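Local coordinates for FAA hydrolase family protein (Pseudomonas aeruginosa, PDB 6J5Y) that probably hydrolyses fumarylpyruvate to fumarate and pyruvate, as a manganese-binding member of the fumarylacetoacetate hydrolase superfamily, at residues 10-15 with 57-62; 107-112 with 140-145; 161-166 with 214-219. One frame throughout, in Å; residues are numbered along the deposited sequence.

Interaction 1: 10-15 with 57-62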
loop_
_atom_site.group_PDB
_atom_site.type_symbol
_atom_site.label_atom_id
_atom_site.label_comp_id
_atom_site.label_asym_id
_atom_site.label_seq_id
_atom_site.Cartn_x
_atom_site.Cartn_y
_atom_site.Cartn_z
ATOM N N VAL A 10 10.420 6.061 9.923
ATOM C CA VAL A 10 9.005 6.437 9.672
ATOM C C VAL A 10 8.160 5.625 10.640
ATOM O O VAL A 10 8.343 4.387 10.718
ATOM C CB VAL A 10 8.567 6.207 8.215
ATOM C CG1 VAL A 10 7.070 6.464 8.049
ATOM C CG2 VAL A 10 9.388 7.061 7.266
ATOM N N SER A 11 7.279 6.286 11.373
ATOM C CA SER A 11 6.444 5.601 12.384
ATOM C C SER A 11 4.985 5.974 12.172
ATOM O O SER A 11 4.674 7.143 12.106
ATOM C CB SER A 11 6.932 5.853 13.761
ATOM O OG SER A 11 7.397 7.180 13.893
ATOM N N LEU A 12 4.148 4.966 12.019
ATOM C CA LEU A 12 2.708 5.133 11.731
ATOM C C LEU A 12 2.053 5.602 13.014
ATOM O O LEU A 12 2.446 5.058 14.055
ATOM C CB LEU A 12 2.121 3.791 11.318
ATOM C CG LEU A 12 2.798 3.142 10.115
ATOM C CD1 LEU A 12 2.012 1.911 9.664
ATOM C CD2 LEU A 12 2.928 4.146 8.985
ATOM N N THR A 13 1.056 6.484 12.921
ATOM C CA THR A 13 0.158 6.768 14.068
ATOM C C THR A 13 -0.722 5.529 14.242
ATOM O O THR A 13 -0.964 4.799 13.228
ATOM C CB THR A 13 -0.612 8.090 13.928
ATOM O OG1 THR A 13 -1.591 7.951 12.902
ATOM C CG2 THR A 13 0.282 9.276 13.655
ATOM N N ILE A 14 -1.047 5.223 15.498
ATOM C CA ILE A 14 -1.856 4.043 15.905
ATOM C C ILE A 14 -3.176 4.598 16.436
ATOM O O ILE A 14 -3.141 5.449 17.362
ATOM C CB ILE A 14 -1.135 3.155 16.951
ATOM C CG1 ILE A 14 0.195 2.594 16.426
ATOM C CG2 ILE A 14 -2.088 2.055 17.402
ATOM C CD1 ILE A 14 1.006 1.734 17.408
ATOM N N HIS A 15 -4.276 4.189 15.823
ATOM C CA HIS A 15 -5.630 4.729 16.071
ATOM C C HIS A 15 -5.888 4.631 17.580
ATOM O O HIS A 15 -5.685 3.542 18.133
ATOM C CB HIS A 15 -6.651 4.008 15.186
ATOM C CG HIS A 15 -8.060 4.255 15.613
ATOM N ND1 HIS A 15 -8.735 5.427 15.312
ATOM C CD2 HIS A 15 -8.916 3.492 16.324
ATOM C CE1 HIS A 15 -9.945 5.369 15.825
ATOM N NE2 HIS A 15 -10.076 4.190 16.456
ATOM N N ASP A 57 11.019 5.104 3.904
ATOM C CA ASP A 57 10.934 6.591 3.935
ATOM C C ASP A 57 10.130 7.142 2.755
ATOM O O ASP A 57 9.994 8.364 2.689
ATOM C CB ASP A 57 12.290 7.277 4.112
ATOM C CG ASP A 57 13.368 7.050 3.075
ATOM O OD1 ASP A 57 13.059 6.633 1.944
ATOM O OD2 ASP A 57 14.513 7.339 3.413
ATOM N N ALA A 58 9.581 6.290 1.896
ATOM C CA ALA A 58 8.519 6.637 0.931
ATOM C C ALA A 58 7.161 6.644 1.644
ATOM O O ALA A 58 6.213 7.245 1.104
ATOM C CB ALA A 58 8.548 5.651 -0.210
ATOM N N VAL A 59 7.067 6.036 2.849
ATOM C CA VAL A 59 5.789 5.973 3.622
ATOM C C VAL A 59 5.535 7.333 4.288
ATOM O O VAL A 59 6.462 7.857 5.000
ATOM C CB VAL A 59 5.795 4.817 4.645
ATOM C CG1 VAL A 59 4.550 4.826 5.525
ATOM C CG2 VAL A 59 5.917 3.475 3.942
ATOM N N VAL A 60 4.358 7.923 4.056
ATOM C CA VAL A 60 4.025 9.236 4.681
ATOM C C VAL A 60 2.704 9.122 5.436
ATOM O O VAL A 60 1.613 9.095 4.869
ATOM C CB VAL A 60 4.155 10.426 3.705
ATOM C CG1 VAL A 60 3.803 10.082 2.277
ATOM C CG2 VAL A 60 3.435 11.676 4.182
ATOM N N PRO A 61 2.806 9.010 6.780
ATOM C CA PRO A 61 1.648 8.937 7.676
ATOM C C PRO A 61 0.745 10.165 7.523
ATOM O O PRO A 61 1.260 11.266 7.466
ATOM C CB PRO A 61 2.274 8.957 9.089
ATOM C CG PRO A 61 3.652 8.385 8.872
ATOM C CD PRO A 61 4.082 8.929 7.525
ATOM N N VAL A 62 -0.562 9.942 7.403
ATOM C CA VAL A 62 -1.579 11.023 7.286
ATOM C C VAL A 62 -2.539 10.858 8.472
ATOM O O VAL A 62 -3.152 9.779 8.572
ATOM C CB VAL A 62 -2.320 10.941 5.941
ATOM C CG1 VAL A 62 -3.289 12.101 5.785
ATOM C CG2 VAL A 62 -1.360 10.861 4.741
#
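Val10 lies over the backbone of 57-62 with its two methyls divided between neighbours. CG1 drops onto the carbonyl of Val59, 3.4 Å from Val59 O, and also meets Val59 CG1 at 3.9 Å; CG2 turns the other way along the strand and rests 3.7 Å from Asp57 CA. This split follows from chi1 of 174°, which sets CG1 anti to the backbone N and leaves CG2 beside it. Val10 crosses Pro61 at a slant, the ring's CD meeting Val10 CG1 and its CG lying 3.6 Å from Ser11 O. Strands 11-13 and 59-61 run in roughly the same direction, 32° apart, but their axes stay 7.1 Å from each other and no hydrogen bond joins them. They belong to different sheets: 11-13 pairs with 20-22 in a small N-terminal hairpin, while 59-61 lies beside 140-147 in the large mixed sheet, so the hairpin packs on the sheet by van der Waals contact of side chains with each other and with backbone carbonyls. Leu12 approaches Val59 at about a right angle, bringing CD2 to 3.9 Å from Val59 CG1 and 4.3 Å from Pro61 CG. Ile142 of the large sheet touches both Leu12 and Val59.

Interaction 2: 107-112 with 140-145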
loop_
_atom_site.group_PDB
_atom_site.type_symbol
_atom_site.label_atom_id
_atom_site.label_comp_id
_atom_site.label_asym_id
_atom_site.label_seq_id
_atom_site.Cartn_x
_atom_site.Cartn_y
_atom_site.Cartn_z
ATOM N N GLY A 107 -1.813 -5.216 12.760
ATOM C CA GLY A 107 -2.792 -4.152 12.459
ATOM C C GLY A 107 -2.940 -3.880 10.978
ATOM O O GLY A 107 -2.228 -4.538 10.172
ATOM N N TYR A 108 -3.847 -2.961 10.635
ATOM C CA TYR A 108 -4.287 -2.652 9.249
ATOM C C TYR A 108 -4.440 -1.133 9.100
ATOM O O TYR A 108 -4.660 -0.424 10.104
ATOM C CB TYR A 108 -5.585 -3.395 8.912
ATOM C CG TYR A 108 -5.520 -4.895 9.008
ATOM C CD1 TYR A 108 -5.700 -5.538 10.224
ATOM C CD2 TYR A 108 -5.321 -5.693 7.884
ATOM C CE1 TYR A 108 -5.655 -6.913 10.338
ATOM C CE2 TYR A 108 -5.263 -7.076 7.989
ATOM C CZ TYR A 108 -5.443 -7.694 9.215
ATOM O OH TYR A 108 -5.354 -9.063 9.361
ATOM N N ALA A 109 -4.199 -0.610 7.892
ATOM C CA ALA A 109 -4.375 0.824 7.579
ATOM C C ALA A 109 -4.784 0.975 6.110
ATOM O O ALA A 109 -4.649 0.018 5.344
ATOM C CB ALA A 109 -3.107 1.562 7.914
ATOM N N VAL A 110 -5.330 2.130 5.755
ATOM C CA VAL A 110 -5.605 2.528 4.348
ATOM C C VAL A 110 -4.304 3.065 3.745
ATOM O O VAL A 110 -3.692 3.917 4.385
ATOM C CB VAL A 110 -6.699 3.606 4.285
ATOM C CG1 VAL A 110 -7.095 3.894 2.842
ATOM C CG2 VAL A 110 -7.896 3.233 5.149
ATOM N N GLY A 111 -3.922 2.609 2.549
ATOM C CA GLY A 111 -2.717 3.095 1.873
ATOM C C GLY A 111 -2.961 3.454 0.425
ATOM O O GLY A 111 -3.935 2.973 -0.153
ATOM N N LEU A 112 -2.054 4.252 -0.129
ATOM C CA LEU A 112 -1.993 4.596 -1.563
ATOM C C LEU A 112 -0.628 4.168 -2.109
ATOM O O LEU A 112 0.420 4.620 -1.594
ATOM C CB LEU A 112 -2.192 6.100 -1.734
ATOM C CG LEU A 112 -3.631 6.597 -1.735
ATOM C CD1 LEU A 112 -3.664 8.100 -1.521
ATOM C CD2 LEU A 112 -4.313 6.227 -3.053
ATOM N N ALA A 140 4.137 6.414 -0.877
ATOM C CA ALA A 140 3.253 5.557 -0.050
ATOM C C ALA A 140 2.603 6.328 1.083
ATOM O O ALA A 140 2.913 6.085 2.245
ATOM C CB ALA A 140 3.995 4.354 0.485
ATOM N N PRO A 141 1.609 7.195 0.783
ATOM C CA PRO A 141 0.742 7.737 1.827
ATOM C C PRO A 141 -0.033 6.625 2.551
ATOM O O PRO A 141 -0.467 5.666 1.931
ATOM C CB PRO A 141 -0.187 8.675 1.037
ATOM C CG PRO A 141 0.628 9.036 -0.202
ATOM C CD PRO A 141 1.259 7.705 -0.557
ATOM N N ILE A 142 -0.237 6.791 3.849
ATOM C CA ILE A 142 -0.935 5.775 4.680
ATOM C C ILE A 142 -1.641 6.460 5.854
ATOM O O ILE A 142 -1.096 7.448 6.369
ATOM C CB ILE A 142 0.082 4.719 5.150
ATOM C CG1 ILE A 142 -0.606 3.526 5.799
ATOM C CG2 ILE A 142 1.120 5.341 6.081
ATOM C CD1 ILE A 142 0.346 2.395 6.115
ATOM N N GLY A 143 -2.804 5.931 6.247
ATOM C CA GLY A 143 -3.584 6.431 7.386
ATOM C C GLY A 143 -3.066 5.868 8.703
ATOM O O GLY A 143 -2.121 5.076 8.718
ATOM N N PRO A 144 -3.719 6.224 9.830
ATOM C CA PRO A 144 -3.467 5.584 11.118
ATOM C C PRO A 144 -3.587 4.054 11.081
ATOM O O PRO A 144 -4.340 3.496 10.296
ATOM C CB PRO A 144 -4.505 6.198 12.071
ATOM C CG PRO A 144 -5.469 6.954 11.197
ATOM C CD PRO A 144 -4.724 7.291 9.929
ATOM N N LEU A 145 -2.787 3.401 11.909
ATOM C CA LEU A 145 -2.743 1.927 11.986
ATOM C C LEU A 145 -3.808 1.451 12.976
ATOM O O LEU A 145 -3.757 1.866 14.132
ATOM C CB LEU A 145 -1.340 1.493 12.402
ATOM C CG LEU A 145 -1.072 -0.005 12.309
ATOM C CD1 LEU A 145 -1.354 -0.539 10.915
ATOM C CD2 LEU A 145 0.357 -0.299 12.718
HETATM O O HOH W 1 -5.680 3.859 7.877
#
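Strands 107-112 and 140-142 run antiparallel at 153° with their axes 4.7 Å apart, with a single backbone bridge, Gly111 to Ile142. Both belong to the large mixed sheet of the FAH fold, and strand 105-116 carries the manganese ligand Asp113 one residue beyond this contact. Two backbone bonds hold the pair: Gly143 N gives a nearly straight bond of 2.9 Å to Val110 O, and Leu112 N reaches Pro141 O at 3.0 Å, tilted 20° from the carbonyl plane. Past Gly143 the register slips by one residue, consistent with the break in strand 140-147, and a water links the two chains at Pro144. On the side chains, Ile142, its chain extended out to CD1 with chi1 at -170°, lays CG1 against Val110 O and touches Ala109 CB at 3.8 Å. That small methyl points at the opposing chain and comes within 3.3 Å of Pro144 O. Leu145 reaches back across the strand with CD1, which sits 3.4 Å from Tyr108 O and close to the Gly107 backbone, where there is no side chain to intervene. At the other end the Pro141 ring presents CD to Leu112 CB, 4.0 Å away, and Val228 of strand 225-231 packs on both residues. The CB of Tyr108 points away from 140-145, and its OH is hydrogen-bonded to His153 ND1. The bridging water accepts from Val110 N and donates to Pro144 O, at 2.8 Å from each atom.

Interaction 3: 161-166 with 214-219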
loop_
_atom_site.group_PDB
_atom_site.type_symbol
_atom_site.label_atom_id
_atom_site.label_comp_id
_atom_site.label_asym_id
_atom_site.label_seq_id
_atom_site.Cartn_x
_atom_site.Cartn_y
_atom_site.Cartn_z
ATOM N N LEU A 161 -11.923 4.559 -3.475
ATOM C CA LEU A 161 -11.102 5.760 -3.733
ATOM C C LEU A 161 -11.948 6.720 -4.550
ATOM O O LEU A 161 -12.464 6.305 -5.627
ATOM C CB LEU A 161 -9.829 5.408 -4.500
ATOM C CG LEU A 161 -8.824 6.552 -4.617
ATOM C CD1 LEU A 161 -7.428 6.004 -4.786
ATOM C CD2 LEU A 161 -9.147 7.479 -5.769
ATOM N N GLN A 162 -12.086 7.945 -4.064
ATOM C CA GLN A 162 -12.765 8.989 -4.850
ATOM C C GLN A 162 -11.753 10.083 -5.152
ATOM O O GLN A 162 -10.799 10.295 -4.353
ATOM C CB GLN A 162 -14.052 9.439 -4.161
ATOM C CG GLN A 162 -13.854 10.024 -2.777
ATOM C CD GLN A 162 -15.079 10.785 -2.342
ATOM O OE1 GLN A 162 -15.057 12.010 -2.226
ATOM N NE2 GLN A 162 -16.165 10.052 -2.143
ATOM N N VAL A 163 -11.895 10.686 -6.333
ATOM C CA VAL A 163 -11.103 11.874 -6.720
ATOM C C VAL A 163 -12.102 12.992 -6.985
ATOM O O VAL A 163 -12.978 12.805 -7.871
ATOM C CB VAL A 163 -10.196 11.603 -7.935
ATOM C CG1 VAL A 163 -9.512 12.875 -8.395
ATOM C CG2 VAL A 163 -9.173 10.505 -7.636
ATOM N N ASP A 164 -11.962 14.096 -6.252
ATOM C CA ASP A 164 -12.793 15.315 -6.419
ATOM C C ASP A 164 -14.266 14.912 -6.366
ATOM O O ASP A 164 -15.024 15.390 -7.219
ATOM C CB ASP A 164 -12.443 16.015 -7.730
ATOM C CG ASP A 164 -11.056 16.641 -7.731
ATOM O OD1 ASP A 164 -10.548 16.958 -6.633
ATOM O OD2 ASP A 164 -10.507 16.828 -8.824
ATOM N N GLY A 165 -14.626 14.016 -5.439
ATOM C CA GLY A 165 -16.022 13.637 -5.129
ATOM C C GLY A 165 -16.547 12.509 -6.008
ATOM O O GLY A 165 -17.704 12.073 -5.763
ATOM N N GLU A 166 -15.746 12.051 -6.982
ATOM C CA GLU A 166 -16.131 11.051 -8.022
ATOM C C GLU A 166 -15.527 9.703 -7.627
ATOM O O GLU A 166 -14.303 9.644 -7.448
ATOM C CB GLU A 166 -15.608 11.434 -9.413
ATOM C CG GLU A 166 -16.132 12.755 -9.955
ATOM C CD GLU A 166 -17.458 12.732 -10.708
ATOM O OE1 GLU A 166 -17.811 11.661 -11.269
ATOM O OE2 GLU A 166 -18.140 13.799 -10.752
ATOM N N GLU A 214 -6.061 18.303 -7.757
ATOM C CA GLU A 214 -7.080 17.261 -7.468
ATOM C C GLU A 214 -6.877 16.674 -6.069
ATOM O O GLU A 214 -5.712 16.487 -5.644
ATOM C CB GLU A 214 -7.025 16.090 -8.453
ATOM C CG GLU A 214 -7.394 16.481 -9.863
ATOM C CD GLU A 214 -7.673 15.300 -10.777
ATOM O OE1 GLU A 214 -6.760 14.488 -10.991
ATOM O OE2 GLU A 214 -8.820 15.202 -11.273
ATOM N N ARG A 215 -7.990 16.290 -5.451
ATOM C CA ARG A 215 -8.078 15.742 -4.079
ATOM C C ARG A 215 -8.527 14.287 -4.193
ATOM O O ARG A 215 -9.454 14.021 -4.978
ATOM C CB ARG A 215 -9.090 16.559 -3.271
ATOM C CG ARG A 215 -8.621 16.997 -1.890
ATOM C CD ARG A 215 -9.443 18.180 -1.407
ATOM N NE ARG A 215 -10.618 17.815 -0.625
ATOM C CZ ARG A 215 -11.757 18.501 -0.585
ATOM N NH1 ARG A 215 -12.750 18.088 0.183
ATOM N NH2 ARG A 215 -11.922 19.581 -1.331
ATOM N N MET A 216 -7.918 13.397 -3.414
ATOM C CA MET A 216 -8.255 11.955 -3.347
ATOM C C MET A 216 -8.789 11.674 -1.944
ATOM O O MET A 216 -8.246 12.277 -0.996
ATOM C CB MET A 216 -7.017 11.081 -3.570
ATOM C CG MET A 216 -6.527 11.036 -5.007
ATOM S SD MET A 216 -4.850 10.326 -5.117
ATOM C CE MET A 216 -3.846 11.698 -4.552
ATOM N N LEU A 217 -9.778 10.780 -1.814
ATOM C CA LEU A 217 -10.193 10.238 -0.493
ATOM C C LEU A 217 -10.368 8.722 -0.620
ATOM O O LEU A 217 -11.249 8.268 -1.348
ATOM C CB LEU A 217 -11.469 10.938 -0.033
ATOM C CG LEU A 217 -11.878 10.696 1.421
ATOM C CD1 LEU A 217 -10.901 11.351 2.382
ATOM C CD2 LEU A 217 -13.297 11.194 1.658
ATOM N N GLY A 218 -9.515 7.973 0.056
ATOM C CA GLY A 218 -9.638 6.522 0.167
ATOM C C GLY A 218 -10.293 6.160 1.476
ATOM O O GLY A 218 -10.208 6.942 2.415
ATOM N N ALA A 219 -10.935 5.008 1.521
ATOM C CA ALA A 219 -11.510 4.488 2.762
ATOM C C ALA A 219 -11.541 2.967 2.692
ATOM O O ALA A 219 -11.685 2.399 1.599
ATOM C CB ALA A 219 -12.851 5.115 2.986
#
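Val163 lies alongside Met216, both pointing to the same face of the sheet, and its CG2 rests 3.8 Å from Met216 CG. With chi1 at 174° its other methyl, CG1, stands beside the carbonyl carbon, slants across the Glu214 side chain and touches the carboxylate at OE2. Leu161 shares this buried face, with CD2 just reaching Met216 CG, and Tyr81 of strand 79-89 packs against Leu161, Val163 and Met216 alike. On the opposite face Gln162 and Leu217 run side by side, the aliphatic CG of the glutamine 3.7 Å from Leu217 CB. The strands that carry these residues are antiparallel neighbours in the five-stranded mixed sheet, 158-163 lying between 215-220 and 166-172. Gln162 and Leu217 form the hydrogen-bonded pair: Leu217 N donates to Gln162 O at 2.8 Å and Gln162 N to Leu217 O at 2.9 Å. Val163 with Met216 and Leu161 with Gly218 are the non-hydrogen-bonded pairs on either side. A type I' turn from Val163 to Glu166 then closes the hairpin to strand 166-172, with Asp164 and Gly165 at its corners. Asp164 stays tied to the neighbouring strand from this turn. Its N donates to Arg215 O at 2.8 Å, while its side chain accepts from Arg215 N through OD1 at 2.9 Å, the N-H arriving from above the carboxylate plane. The other oxygen, OD2, meets Glu214 CG and comes to 3.4 Å from Glu214 OE2. The two carboxylates, their planes 65° apart, make no hydrogen bond with each other and would probably repel if both are ionised; the second glutamate oxygen, OE1, is bonded to the backbone N of Glu211.

Interaction 2 is the buried one of the three, while interactions 1 and 3 are each partly open to solvent. Interactions 1 and 2 meet along 140-145, where Val62 N probably bonds to Ile142 O and Thr13 O to Leu145 N, so 140-145 pairs with 107-112 and also joins both segments of interaction 1 through the backbone. Interaction 3 belongs to the other large sheet and reaches interaction 2 by packing alone, Leu112 CD2 lying 3.6 Å from Leu161 CD1; it does not touch interaction 1. The chemistry differs accordingly: 10-15 meets 57-62 without direct hydrogen bonds, 107-112 and 140-145 combine backbone bonds with a water bridge, and 161-166 with 214-219 adds carboxylates at its exposed end.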